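Local atomic coordinates of ruler protein (Pseudomonas aeruginosa, PDB entry 5CUK), a protein that probably acts as the molecular ruler of a type III secretion system, sensing needle length, its substrate-specificity domain being the part described here. Residues A[50-55]-A[59-64]; A[43-48]-A[70-75]; A[19-24]-A[85-90]; A[12-17]-A[77-82]. All blocks are in the same frame, centred on the assembly; numbering follows the deposited sequence. Where two conformers were deposited one is given.

Contact 1. Residues A[50-55]-A[59-64]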
loop_
_atom_site.group_PDB
_atom_site.type_symbol
_atom_site.label_atom_id
_atom_site.label_comp_id
_atom_site.label_asym_id
_atom_site.label_seq_id
_atom_site.Cartn_x
_atom_site.Cartn_y
_atom_site.Cartn_z
ATOM N N VAL A 50 -0.766 -5.996 -2.487
ATOM C CA VAL A 50 -0.873 -5.167 -1.298
ATOM C C VAL A 50 -1.049 -6.044 -0.064
ATOM O O VAL A 50 -1.916 -6.862 -0.030
ATOM C CB VAL A 50 -2.053 -4.204 -1.389
ATOM C CG1 VAL A 50 -2.139 -3.361 -0.133
ATOM C CG2 VAL A 50 -1.899 -3.320 -2.597
ATOM N N GLN A 51 -0.205 -5.879 0.942
ATOM C CA GLN A 51 -0.371 -6.593 2.208
ATOM C C GLN A 51 -0.421 -5.583 3.338
ATOM O O GLN A 51 0.380 -4.643 3.354
ATOM C CB GLN A 51 0.778 -7.600 2.435
ATOM C CG GLN A 51 0.757 -8.301 3.813
ATOM C CD GLN A 51 -0.175 -9.509 3.824
ATOM O OE1 GLN A 51 -0.003 -10.442 3.044
ATOM N NE2 GLN A 51 -1.181 -9.475 4.683
ATOM N N VAL A 52 -1.370 -5.735 4.260
ATOM C CA VAL A 52 -1.372 -4.878 5.416
ATOM C C VAL A 52 -1.403 -5.785 6.649
ATOM O O VAL A 52 -1.861 -6.926 6.589
ATOM C CB VAL A 52 -2.559 -3.872 5.469
ATOM C CG1 VAL A 52 -2.936 -3.366 4.091
ATOM C CG2 VAL A 52 -3.753 -4.464 6.150
ATOM N N LEU A 53 -0.834 -5.293 7.735
ATOM C CA LEU A 53 -0.812 -6.016 8.991
ATOM C C LEU A 53 -1.080 -4.999 10.050
ATOM O O LEU A 53 -0.350 -4.031 10.250
ATOM C CB LEU A 53 0.505 -6.725 9.269
ATOM C CG LEU A 53 0.525 -7.462 10.607
ATOM C CD1 LEU A 53 -0.499 -8.591 10.547
ATOM C CD2 LEU A 53 1.903 -7.982 10.919
ATOM N N HIS A 54 -2.180 -5.245 10.719
ATOM C CA HIS A 54 -2.702 -4.379 11.718
ATOM C C HIS A 54 -2.210 -4.807 13.093
ATOM O O HIS A 54 -2.691 -5.784 13.632
ATOM C CB HIS A 54 -4.209 -4.432 11.600
ATOM C CG HIS A 54 -4.923 -3.710 12.684
ATOM N ND1 HIS A 54 -6.132 -4.133 13.183
ATOM C CD2 HIS A 54 -4.586 -2.593 13.367
ATOM C CE1 HIS A 54 -6.533 -3.282 14.120
ATOM N NE2 HIS A 54 -5.612 -2.344 14.248
ATOM N N GLY A 55 -1.247 -4.070 13.636
ATOM C CA GLY A 55 -0.621 -4.376 14.923
ATOM C C GLY A 55 -0.996 -3.271 15.930
ATOM O O GLY A 55 -1.766 -2.356 15.567
ATOM N N LEU A 59 0.327 0.374 11.892
ATOM C CA LEU A 59 -0.258 -0.357 10.796
ATOM C C LEU A 59 0.765 -0.455 9.699
ATOM O O LEU A 59 1.218 0.566 9.179
ATOM C CB LEU A 59 -1.518 0.307 10.291
ATOM C CG LEU A 59 -2.022 -0.349 8.994
ATOM C CD1 LEU A 59 -2.841 -1.598 9.312
ATOM C CD2 LEU A 59 -2.821 0.625 8.132
ATOM N N GLN A 60 1.141 -1.692 9.375
ATOM C CA GLN A 60 2.167 -1.985 8.378
ATOM C C GLN A 60 1.570 -2.244 7.016
ATOM O O GLN A 60 0.637 -3.032 6.893
ATOM C CB GLN A 60 2.989 -3.194 8.806
ATOM C CG GLN A 60 3.967 -2.880 9.902
ATOM C CD GLN A 60 4.639 -4.116 10.424
ATOM O OE1 GLN A 60 3.984 -5.029 10.897
ATOM N NE2 GLN A 60 5.949 -4.177 10.293
ATOM N N ILE A 61 2.122 -1.584 5.993
ATOM C CA ILE A 61 1.670 -1.727 4.595
ATOM C C ILE A 61 2.882 -2.051 3.749
ATOM O O ILE A 61 3.878 -1.323 3.766
ATOM C CB ILE A 61 0.982 -0.450 4.067
ATOM C CG1 ILE A 61 -0.227 -0.125 4.934
ATOM C CG2 ILE A 61 0.572 -0.583 2.562
ATOM C CD1 ILE A 61 -0.719 1.262 4.798
ATOM N N GLU A 62 2.807 -3.167 3.043
ATOM C CA GLU A 62 3.858 -3.583 2.130
ATOM C C GLU A 62 3.316 -3.764 0.706
ATOM O O GLU A 62 2.288 -4.407 0.493
ATOM C CB GLU A 62 4.495 -4.867 2.626
ATOM C CG GLU A 62 5.629 -5.376 1.773
ATOM C CD GLU A 62 6.011 -6.771 2.196
ATOM O OE1 GLU A 62 6.979 -6.914 2.975
ATOM O OE2 GLU A 62 5.321 -7.731 1.770
ATOM N N ILE A 63 3.992 -3.126 -0.251
ATOM C CA ILE A 63 3.647 -3.239 -1.652
ATOM C C ILE A 63 4.725 -4.053 -2.356
ATOM O O ILE A 63 5.915 -3.773 -2.222
ATOM C CB ILE A 63 3.536 -1.872 -2.363
ATOM C CG1 ILE A 63 2.811 -0.837 -1.494
ATOM C CG2 ILE A 63 2.890 -2.052 -3.702
ATOM C CD1 ILE A 63 1.411 -1.265 -1.062
ATOM N N SER A 64 4.287 -5.057 -3.097
ATOM C CA SER A 64 5.176 -5.934 -3.822
ATOM C C SER A 64 4.891 -5.713 -5.292
ATOM O O SER A 64 3.721 -5.661 -5.710
ATOM C CB SER A 64 4.960 -7.394 -3.425
ATOM O OG SER A 64 5.103 -7.535 -2.026
HETATM O O HOH W 1 1.913 -4.112 12.413
#

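Contact 2. Residues A[43-48]-A[70-75]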
loop_
_atom_site.group_PDB
_atom_site.type_symbol
_atom_site.label_atom_id
_atom_site.label_comp_id
_atom_site.label_asym_id
_atom_site.label_seq_id
_atom_site.Cartn_x
_atom_site.Cartn_y
_atom_site.Cartn_z
ATOM N N PRO A 43 -2.789 0.681 -13.600
ATOM C CA PRO A 43 -2.897 0.875 -15.047
ATOM C C PRO A 43 -1.547 0.819 -15.730
ATOM O O PRO A 43 -1.399 0.090 -16.715
ATOM C CB PRO A 43 -3.503 2.267 -15.171
ATOM C CG PRO A 43 -4.234 2.474 -13.933
ATOM C CD PRO A 43 -3.466 1.756 -12.862
ATOM N N GLN A 44 -0.561 1.547 -15.220
ATOM C CA GLN A 44 0.717 1.483 -15.903
ATOM C C GLN A 44 1.729 0.685 -15.096
ATOM O O GLN A 44 2.586 0.047 -15.685
ATOM C CB GLN A 44 1.245 2.889 -16.241
ATOM C CG GLN A 44 0.460 3.603 -17.372
ATOM C CD GLN A 44 0.482 2.859 -18.706
ATOM O OE1 GLN A 44 1.456 2.181 -19.043
ATOM N NE2 GLN A 44 -0.597 2.989 -19.470
ATOM N N LEU A 45 1.605 0.651 -13.774
ATOM C CA LEU A 45 2.605 -0.073 -12.994
ATOM C C LEU A 45 2.462 -1.601 -12.983
ATOM O O LEU A 45 3.355 -2.304 -12.497
ATOM C CB LEU A 45 2.617 0.433 -11.553
ATOM C CG LEU A 45 3.664 1.512 -11.265
ATOM C CD1 LEU A 45 3.256 2.860 -11.851
ATOM C CD2 LEU A 45 3.872 1.607 -9.769
ATOM N N GLY A 46 1.364 -2.120 -13.519
ATOM C CA GLY A 46 1.208 -3.565 -13.634
ATOM C C GLY A 46 0.597 -4.236 -12.418
ATOM O O GLY A 46 -0.094 -3.597 -11.616
ATOM N N ALA A 47 0.832 -5.536 -12.277
ATOM C CA ALA A 47 0.310 -6.266 -11.125
ATOM C C ALA A 47 1.169 -6.062 -9.887
ATOM O O ALA A 47 2.383 -6.255 -9.889
ATOM C CB ALA A 47 0.184 -7.741 -11.425
ATOM N N VAL A 48 0.483 -5.697 -8.820
ATOM C CA VAL A 48 1.066 -5.299 -7.571
ATOM C C VAL A 48 0.334 -6.097 -6.432
ATOM O O VAL A 48 -0.873 -6.333 -6.510
ATOM C CB VAL A 48 0.912 -3.775 -7.460
ATOM C CG1 VAL A 48 0.323 -3.341 -6.173
ATOM C CG2 VAL A 48 2.196 -3.082 -7.749
ATOM N N LEU A 70 8.764 -1.105 -8.867
ATOM C CA LEU A 70 9.349 -0.811 -7.553
ATOM C C LEU A 70 10.085 0.514 -7.575
ATOM O O LEU A 70 9.868 1.355 -6.705
ATOM C CB LEU A 70 10.295 -1.918 -7.091
ATOM C CG LEU A 70 10.050 -2.307 -5.629
ATOM C CD1 LEU A 70 8.568 -2.195 -5.324
ATOM C CD2 LEU A 70 10.584 -3.706 -5.284
ATOM N N ALA A 71 10.930 0.709 -8.594
ATOM C CA ALA A 71 11.742 1.902 -8.656
ATOM C C ALA A 71 10.849 3.133 -8.647
ATOM O O ALA A 71 11.168 4.131 -8.016
ATOM C CB ALA A 71 12.625 1.895 -9.898
ATOM N N LEU A 72 9.720 3.057 -9.336
ATOM C CA LEU A 72 8.798 4.161 -9.348
ATOM C C LEU A 72 8.191 4.364 -7.965
ATOM O O LEU A 72 7.979 5.505 -7.538
ATOM C CB LEU A 72 7.704 3.915 -10.372
ATOM C CG LEU A 72 8.152 3.962 -11.836
ATOM C CD1 LEU A 72 6.980 3.637 -12.728
ATOM C CD2 LEU A 72 8.698 5.328 -12.148
ATOM N N LEU A 73 7.918 3.270 -7.255
ATOM C CA LEU A 73 7.331 3.412 -5.919
ATOM C C LEU A 73 8.326 4.065 -4.953
ATOM O O LEU A 73 7.970 4.982 -4.219
ATOM C CB LEU A 73 6.867 2.046 -5.382
ATOM C CG LEU A 73 5.775 1.379 -6.236
ATOM C CD1 LEU A 73 5.516 -0.057 -5.758
ATOM C CD2 LEU A 73 4.506 2.203 -6.191
ATOM N N GLN A 74 9.580 3.610 -4.990
ATOM C CA GLN A 74 10.615 4.140 -4.105
ATOM C C GLN A 74 10.905 5.591 -4.405
ATOM O O GLN A 74 11.123 6.377 -3.486
ATOM C CB GLN A 74 11.900 3.323 -4.209
ATOM C CG GLN A 74 11.633 1.851 -4.464
ATOM C CD GLN A 74 12.572 0.926 -3.717
ATOM O OE1 GLN A 74 12.499 0.825 -2.493
ATOM N NE2 GLN A 74 13.449 0.232 -4.450
ATOM N N GLN A 75 10.889 5.957 -5.692
ATOM C CA GLN A 75 11.075 7.362 -6.057
ATOM C C GLN A 75 9.927 8.196 -5.516
ATOM O O GLN A 75 10.090 9.383 -5.240
ATOM C CB GLN A 75 11.187 7.546 -7.576
ATOM C CG GLN A 75 12.400 6.891 -8.149
ATOM C CD GLN A 75 12.515 7.117 -9.640
ATOM O OE1 GLN A 75 11.880 8.016 -10.211
ATOM N NE2 GLN A 75 13.303 6.269 -10.294
#

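Contact 3. Residues A[19-24]-A[85-90]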
loop_
_atom_site.group_PDB
_atom_site.type_symbol
_atom_site.label_atom_id
_atom_site.label_comp_id
_atom_site.label_asym_id
_atom_site.label_seq_id
_atom_site.Cartn_x
_atom_site.Cartn_y
_atom_site.Cartn_z
ATOM N N ASP A 19 -7.121 3.439 -3.029
ATOM C CA ASP A 19 -8.353 2.687 -2.918
ATOM C C ASP A 19 -8.111 1.210 -2.483
ATOM O O ASP A 19 -8.765 0.707 -1.568
ATOM C CB ASP A 19 -9.097 2.757 -4.244
ATOM C CG ASP A 19 -10.483 2.153 -4.171
ATOM O OD1 ASP A 19 -11.242 2.437 -3.215
ATOM O OD2 ASP A 19 -10.823 1.393 -5.093
ATOM N N ALA A 20 -7.151 0.531 -3.108
ATOM C CA ALA A 20 -6.844 -0.861 -2.738
ATOM C C ALA A 20 -6.399 -1.007 -1.265
ATOM O O ALA A 20 -6.933 -1.832 -0.535
ATOM C CB ALA A 20 -5.777 -1.422 -3.669
ATOM N N VAL A 21 -5.422 -0.198 -0.859
ATOM C CA VAL A 21 -4.920 -0.201 0.500
ATOM C C VAL A 21 -6.077 0.009 1.451
ATOM O O VAL A 21 -6.159 -0.620 2.506
ATOM C CB VAL A 21 -3.840 0.884 0.716
ATOM C CG1 VAL A 21 -3.494 0.992 2.147
ATOM C CG2 VAL A 21 -2.580 0.545 -0.079
ATOM N N GLN A 22 -7.025 0.859 1.079
ATOM C CA GLN A 22 -8.037 1.090 2.060
ATOM C C GLN A 22 -8.975 -0.105 2.182
ATOM O O GLN A 22 -9.362 -0.436 3.296
ATOM C CB GLN A 22 -8.811 2.347 1.795
ATOM C CG GLN A 22 -9.793 2.536 2.964
ATOM C CD GLN A 22 -10.493 3.862 2.934
ATOM O OE1 GLN A 22 -10.928 4.347 1.868
ATOM N NE2 GLN A 22 -10.641 4.464 4.134
ATOM N N GLY A 23 -9.327 -0.771 1.079
ATOM C CA GLY A 23 -10.021 -2.051 1.177
ATOM C C GLY A 23 -9.322 -3.029 2.140
ATOM O O GLY A 23 -9.975 -3.656 2.958
ATOM N N ARG A 24 -8.001 -3.164 2.042
ATOM C CA ARG A 24 -7.287 -4.163 2.838
ATOM C C ARG A 24 -7.293 -3.786 4.312
ATOM O O ARG A 24 -7.276 -4.653 5.202
ATOM C CB ARG A 24 -5.856 -4.333 2.359
ATOM C CG ARG A 24 -5.703 -4.684 0.857
ATOM C CD ARG A 24 -6.362 -6.018 0.549
ATOM N NE ARG A 24 -7.670 -5.843 -0.077
ATOM C CZ ARG A 24 -8.668 -6.736 -0.020
ATOM N NH1 ARG A 24 -8.527 -7.909 0.623
ATOM N NH2 ARG A 24 -9.813 -6.455 -0.644
ATOM N N GLN A 85 -0.790 7.632 5.255
ATOM C CA GLN A 85 -0.940 8.046 6.657
ATOM C C GLN A 85 -2.227 8.821 6.858
ATOM O O GLN A 85 -2.929 8.619 7.855
ATOM C CB GLN A 85 0.241 8.893 7.129
ATOM C CG GLN A 85 0.181 9.227 8.637
ATOM C CD GLN A 85 0.148 7.978 9.501
ATOM O OE1 GLN A 85 1.182 7.402 9.806
ATOM N NE2 GLN A 85 -1.038 7.544 9.864
ATOM N N ARG A 86 -2.567 9.666 5.883
ATOM C CA ARG A 86 -3.753 10.525 6.016
ATOM C C ARG A 86 -5.018 9.713 5.843
ATOM O O ARG A 86 -6.082 10.069 6.343
ATOM C CB ARG A 86 -3.721 11.662 5.001
ATOM C CG ARG A 86 -2.442 12.507 5.033
ATOM C CD ARG A 86 -2.603 13.755 4.168
ATOM N NE ARG A 86 -1.343 14.418 3.843
ATOM C CZ ARG A 86 -1.147 15.077 2.696
ATOM N NH1 ARG A 86 -2.119 15.141 1.778
ATOM N NH2 ARG A 86 0.005 15.686 2.468
ATOM N N LEU A 87 -4.860 8.600 5.146
ATOM C CA LEU A 87 -5.892 7.593 4.939
ATOM C C LEU A 87 -6.262 6.834 6.240
ATOM O O LEU A 87 -7.399 6.362 6.420
ATOM C CB LEU A 87 -5.362 6.641 3.852
ATOM C CG LEU A 87 -6.140 5.697 2.948
ATOM C CD1 LEU A 87 -5.143 4.953 2.110
ATOM C CD2 LEU A 87 -6.945 4.713 3.784
ATOM N N HIS A 88 -5.285 6.721 7.142
ATOM C CA HIS A 88 -5.450 5.950 8.388
ATOM C C HIS A 88 -4.843 6.696 9.579
ATOM O O HIS A 88 -3.770 6.349 10.055
ATOM C CB HIS A 88 -4.788 4.581 8.229
ATOM C CG HIS A 88 -4.962 3.674 9.405
ATOM N ND1 HIS A 88 -6.112 2.953 9.619
ATOM C CD2 HIS A 88 -4.107 3.329 10.398
ATOM C CE1 HIS A 88 -5.969 2.217 10.710
ATOM N NE2 HIS A 88 -4.764 2.435 11.205
ATOM N N PRO A 89 -5.500 7.763 10.031
ATOM C CA PRO A 89 -4.890 8.615 11.063
ATOM C C PRO A 89 -4.832 7.951 12.440
ATOM O O PRO A 89 -4.163 8.461 13.323
ATOM C CB PRO A 89 -5.815 9.836 11.101
ATOM C CG PRO A 89 -6.515 9.816 9.777
ATOM C CD PRO A 89 -6.730 8.362 9.494
ATOM N N GLU A 90 -5.481 6.810 12.599
ATOM C CA GLU A 90 -5.597 6.174 13.924
ATOM C C GLU A 90 -4.275 5.666 14.493
ATOM O O GLU A 90 -4.119 5.585 15.704
ATOM C CB GLU A 90 -6.577 5.007 13.864
ATOM C CG GLU A 90 -8.004 5.402 13.515
ATOM C CD GLU A 90 -8.252 5.450 12.022
ATOM O OE1 GLU A 90 -7.288 5.660 11.254
ATOM O OE2 GLU A 90 -9.424 5.277 11.622
#

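Contact 4. Residues A[12-17]-A[77-82]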
loop_
_atom_site.group_PDB
_atom_site.type_symbol
_atom_site.label_atom_id
_atom_site.label_comp_id
_atom_site.label_asym_id
_atom_site.label_seq_id
_atom_site.Cartn_x
_atom_site.Cartn_y
_atom_site.Cartn_z
ATOM N N ALA A 12 -3.457 8.054 -11.778
ATOM C CA ALA A 12 -4.395 6.940 -11.883
ATOM C C ALA A 12 -3.884 5.736 -11.111
ATOM O O ALA A 12 -4.671 4.907 -10.655
ATOM C CB ALA A 12 -4.633 6.583 -13.335
ATOM N N ASP A 13 -2.566 5.663 -10.949
ATOM C CA ASP A 13 -1.938 4.593 -10.184
ATOM C C ASP A 13 -2.013 4.860 -8.675
ATOM O O ASP A 13 -2.397 3.970 -7.908
ATOM C CB ASP A 13 -0.483 4.397 -10.635
ATOM C CG ASP A 13 -0.389 3.882 -12.088
ATOM O OD1 ASP A 13 0.019 2.723 -12.309
ATOM O OD2 ASP A 13 -0.800 4.611 -13.009
ATOM N N LEU A 14 -1.649 6.076 -8.265
ATOM C CA LEU A 14 -1.859 6.518 -6.892
ATOM C C LEU A 14 -3.289 6.267 -6.480
ATOM O O LEU A 14 -3.550 5.619 -5.468
ATOM C CB LEU A 14 -1.534 7.997 -6.736
ATOM C CG LEU A 14 -1.784 8.584 -5.361
ATOM C CD1 LEU A 14 -0.989 7.804 -4.358
ATOM C CD2 LEU A 14 -1.372 10.044 -5.330
ATOM N N ALA A 15 -4.224 6.755 -7.288
ATOM C CA ALA A 15 -5.638 6.575 -6.985
ATOM C C ALA A 15 -6.004 5.098 -6.734
ATOM O O ALA A 15 -6.618 4.781 -5.718
ATOM C CB ALA A 15 -6.491 7.161 -8.111
ATOM N N ARG A 16 -5.618 4.195 -7.625
ATOM C CA ARG A 16 -6.069 2.814 -7.526
ATOM C C ARG A 16 -5.400 2.165 -6.322
ATOM O O ARG A 16 -6.031 1.439 -5.559
ATOM C CB ARG A 16 -5.779 2.045 -8.815
ATOM C CG ARG A 16 -6.119 0.542 -8.750
ATOM C CD ARG A 16 -7.615 0.200 -8.962
ATOM N NE ARG A 16 -7.945 -1.131 -8.414
ATOM C CZ ARG A 16 -8.563 -1.336 -7.247
ATOM N NH1 ARG A 16 -8.953 -0.306 -6.511
ATOM N NH2 ARG A 16 -8.804 -2.568 -6.804
ATOM N N LEU A 17 -4.135 2.495 -6.129
ATOM C CA LEU A 17 -3.374 2.010 -5.012
ATOM C C LEU A 17 -4.003 2.409 -3.671
ATOM O O LEU A 17 -4.176 1.562 -2.775
ATOM C CB LEU A 17 -1.945 2.522 -5.109
ATOM C CG LEU A 17 -0.926 1.866 -4.208
ATOM C CD1 LEU A 17 -1.201 0.382 -4.065
ATOM C CD2 LEU A 17 0.422 2.087 -4.782
ATOM N N ARG A 77 8.180 7.232 -2.700
ATOM C CA ARG A 77 7.943 6.775 -1.314
ATOM C C ARG A 77 7.409 7.864 -0.360
ATOM O O ARG A 77 6.440 7.635 0.374
ATOM C CB ARG A 77 9.228 6.187 -0.747
ATOM C CG ARG A 77 9.294 6.203 0.776
ATOM C CD ARG A 77 10.594 5.605 1.274
ATOM N NE ARG A 77 10.572 4.149 1.198
ATOM C CZ ARG A 77 9.992 3.372 2.113
ATOM N NH1 ARG A 77 9.385 3.903 3.182
ATOM N NH2 ARG A 77 10.020 2.056 1.964
ATOM N N GLY A 78 8.031 9.043 -0.364
ATOM C CA GLY A 78 7.557 10.153 0.451
ATOM C C GLY A 78 6.098 10.553 0.234
ATOM O O GLY A 78 5.330 10.740 1.200
ATOM N N GLU A 79 5.701 10.704 -1.029
ATOM C CA GLU A 79 4.297 11.009 -1.350
ATOM C C GLU A 79 3.373 9.858 -0.940
ATOM O O GLU A 79 2.229 10.055 -0.523
ATOM C CB GLU A 79 4.115 11.297 -2.855
ATOM C CG GLU A 79 2.636 11.368 -3.309
ATOM C CD GLU A 79 2.419 11.243 -4.842
ATOM O OE1 GLU A 79 1.423 11.808 -5.337
ATOM O OE2 GLU A 79 3.218 10.582 -5.556
ATOM N N LEU A 80 3.859 8.644 -1.109
ATOM C CA LEU A 80 2.992 7.514 -0.877
ATOM C C LEU A 80 2.717 7.356 0.647
ATOM O O LEU A 80 1.558 7.323 1.058
ATOM C CB LEU A 80 3.598 6.250 -1.486
ATOM C CG LEU A 80 2.542 5.153 -1.509
ATOM C CD1 LEU A 80 1.286 5.667 -2.205
ATOM C CD2 LEU A 80 3.084 3.897 -2.178
ATOM N N LEU A 81 3.775 7.295 1.462
ATOM C CA LEU A 81 3.660 7.291 2.921
ATOM C C LEU A 81 2.644 8.312 3.412
ATOM O O LEU A 81 1.754 8.036 4.227
ATOM C CB LEU A 81 5.023 7.590 3.543
ATOM C CG LEU A 81 5.035 7.687 5.077
ATOM C CD1 LEU A 81 4.422 6.463 5.685
ATOM C CD2 LEU A 81 6.441 7.874 5.639
ATOM N N GLU A 82 2.767 9.506 2.867
ATOM C CA GLU A 82 2.068 10.655 3.378
ATOM C C GLU A 82 0.584 10.590 3.101
ATOM O O GLU A 82 -0.216 10.992 3.936
ATOM C CB GLU A 82 2.677 11.905 2.774
ATOM C CG GLU A 82 1.779 13.111 2.770
ATOM C CD GLU A 82 2.482 14.304 2.145
ATOM O OE1 GLU A 82 3.447 14.087 1.368
ATOM O OE2 GLU A 82 2.066 15.448 2.443
#

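Contact 1. Residues A[50-55]-A[59-64]
L59 lays its CD1 methyl over the backbone of the facing strand, 3.6 Å from L53 O and 3.7 Å from H54 CA. With CG anti to the backbone N (chi1 171°), the leucine turns this branch back across the hairpin, and the same methyl also reaches H54 CB. The two strands run antiparallel, their axes 4.7 Å apart at an angle of 166°. Four backbone bonds join them in two reciprocal pairs. Q51 and E62 bond each other through N and O, both bonds close to straight; L53 and Q60 repeat the pattern, with L53 N to Q60 O at 2.8 Å. Between these pairs lies the non-hydrogen-bonded pair V52 and I61, where V52 CA approaches Q60 O at 3.1 Å in a CA-H...O contact.

The faces differ in chemistry. V50, V52, I61, I63, H54 and L59 lie on one; V50 and I63 stand side by side there, V50 CG2 to I63 CD1 at 4.2 Å. The other, mostly polar, carries Q51, L53, Q60 and E62. There L53 and Q60 run alongside, L53 CD2 3.6 Å from Q60 OE1, and a water bridges Q60 OE1 and L53 O. Q51 bends at chi2 (84°), bringing NE2 to V52 O, which it meets from above the carbonyl plane; its OE1 is bonded to R37.

This beta hairpin forms the middle of the four-stranded sheet. Strand 35-42 flanks it beside 46-54 and strand 93-99 beside 59-65, while helix 11-29 packs on the largely aliphatic face, with V21 against I61 and R24 and A28 against V52.

Contact 2. Residues A[43-48]-A[70-75]
L45 reaches from the turn between strands 35-42 and 46-54 to helix 67-75, where its two methyls meet L72 and L73. The setting is the alpha+beta fold of the domain, a mixed four-stranded sheet with helices packed on it, and this contact ties the bend of its first hairpin to the first helix after the third strand.

The apolar contacts are divided between the branches of L45. Its CD1 meets L72 CD1 at 3.9 Å, while its CD2 lies 3.7 Å from L73 CD2 and 4.0 Å from L73 CG. Neighbouring helix residues thus meet the two branches of one leucine, each lying at a slant to it, and the CA-CB bonds of L72 and L73 both point toward the turn. The two partners differ in setting: L73 is buried, also packing on I63 and F97, whereas L72 lies at the exposed border. The contact is small, 148 Å² in all, and the closest CA atoms, those of L45 and L72, remain 8.3 Å apart, so side chains alone span the gap.

Polar bonds hold the turn from outside these two segments. D13 OD1, on helix 11-29, accepts from the backbone N of both Q44 and L45, which probably helps fix the turn. At the other end of the same residue, L45 O is hydrogen-bonded to S69 OG, one residue before L70.

Contact 3. Residues A[19-24]-A[85-90]
L87 is the residue through which 85-90 touches helix 11-29, meeting V21 and Q22, but the segment begins two residues earlier with Q85. That side chain turns to the chain that follows, OE1 bonding V93 N at the start of strand 93-99 and NE2 bonding Q91 O in the loop before it, while R86 forms a salt bridge to E82 one turn back.

At L87 the CA-CB bond points toward the opposite helix, and CG is anti to the backbone N (chi1 -159°), carrying the two methyls to separate targets. CD2 lies along the aliphatic stem of Q22, 3.6 Å from Q22 CB and 3.7 Å from Q22 CG. The extended stem runs past this methyl at a slant, and the turn at chi3 (42°) brings the amide NE2 of Q22 back to its side, so that Q22 NE2 too is 3.7 Å from L87 CD2. CD1 of L87 approaches V21 CG1 more loosely, at 4.3 Å. In this alpha+beta domain, helices 11-29 and 77-87 pack as neighbours, and this is the end of their interface where the second helix stops; L18 and I25 also receive L87, on the helical turns before and after V21 and Q22.

H88 is the first residue to leave helical backbone angles, although H88 N still bonds to Q85 O at 3.1 Å. After P89, E90 folds back so that its OE1 lies over one face of the H88 ring, 3.4 Å from the ring plane and nearer its margin.

Contact 4. Residues A[12-17]-A[77-82]
L14 meets both L80 and E79, and with L17 it makes up the share of helix 11-29 in this buried contact. Apolar packing comes first. L14 CD1 touches L80 CD1 at 3.8 Å, the two side chains running antiparallel alongside each other, while L80 CD2 meets L17 CD2 at 4.1 Å, those two chains crossing at about a right angle. L80 therefore spreads its methyls over two leucines that are three residues apart on the facing helix. Its CA-CB bond does not aim straight at that helix; CG anti to the backbone N (chi1 -167°) helps swing the branch across.

The second kind of contact is between a methyl and a carboxylate. L14 CD2 lies 3.3 Å from E79 OE1 and 4.0 Å from E79 CD, the two side chains meeting head-on from their two helices. E79 is extended beyond CG (chi2 -163°), which carries its acid group over to the leucine. Its other oxygen, OE2, makes a weak hydrogen bond to L9 N.

The axes pass 11.8 Å apart and cross at -36°, with the nearest CA atoms, of L14 and L80, separated by 7.8 Å. The wide spacing is spanned by leucine side chains. Helices 11-29 and 77-87 thus run side by side in roughly the same direction against the sheet: L80 also packs on L95 of strand 93-99, and R77 and L81 lean on F97 and V93 of that strand, while R16 and D13 reach strand 35-42.

Contact 1, partly buried, is the one held by backbone bonds, within the sheet; the other three rest mainly on leucine side chains across wider gaps, with the Q22 stem in contact 3 and the E79 carboxylate in contact 4. Contacts 3 and 4 hold the same pair of helices, 11-29 and 77-87, their centres 11 Å apart: contact 4 is buried, contact 3 partly so. Contact 2, also buried, shares strand 46-54 with contact 1 and is joined to contact 4 through D13. The largely aliphatic face of the hairpin underlies the helices: V21 and R24 from contact 3, L17 from contact 4 and L73 from contact 2 all rest on it, whereas its opposite face is mostly polar and more exposed.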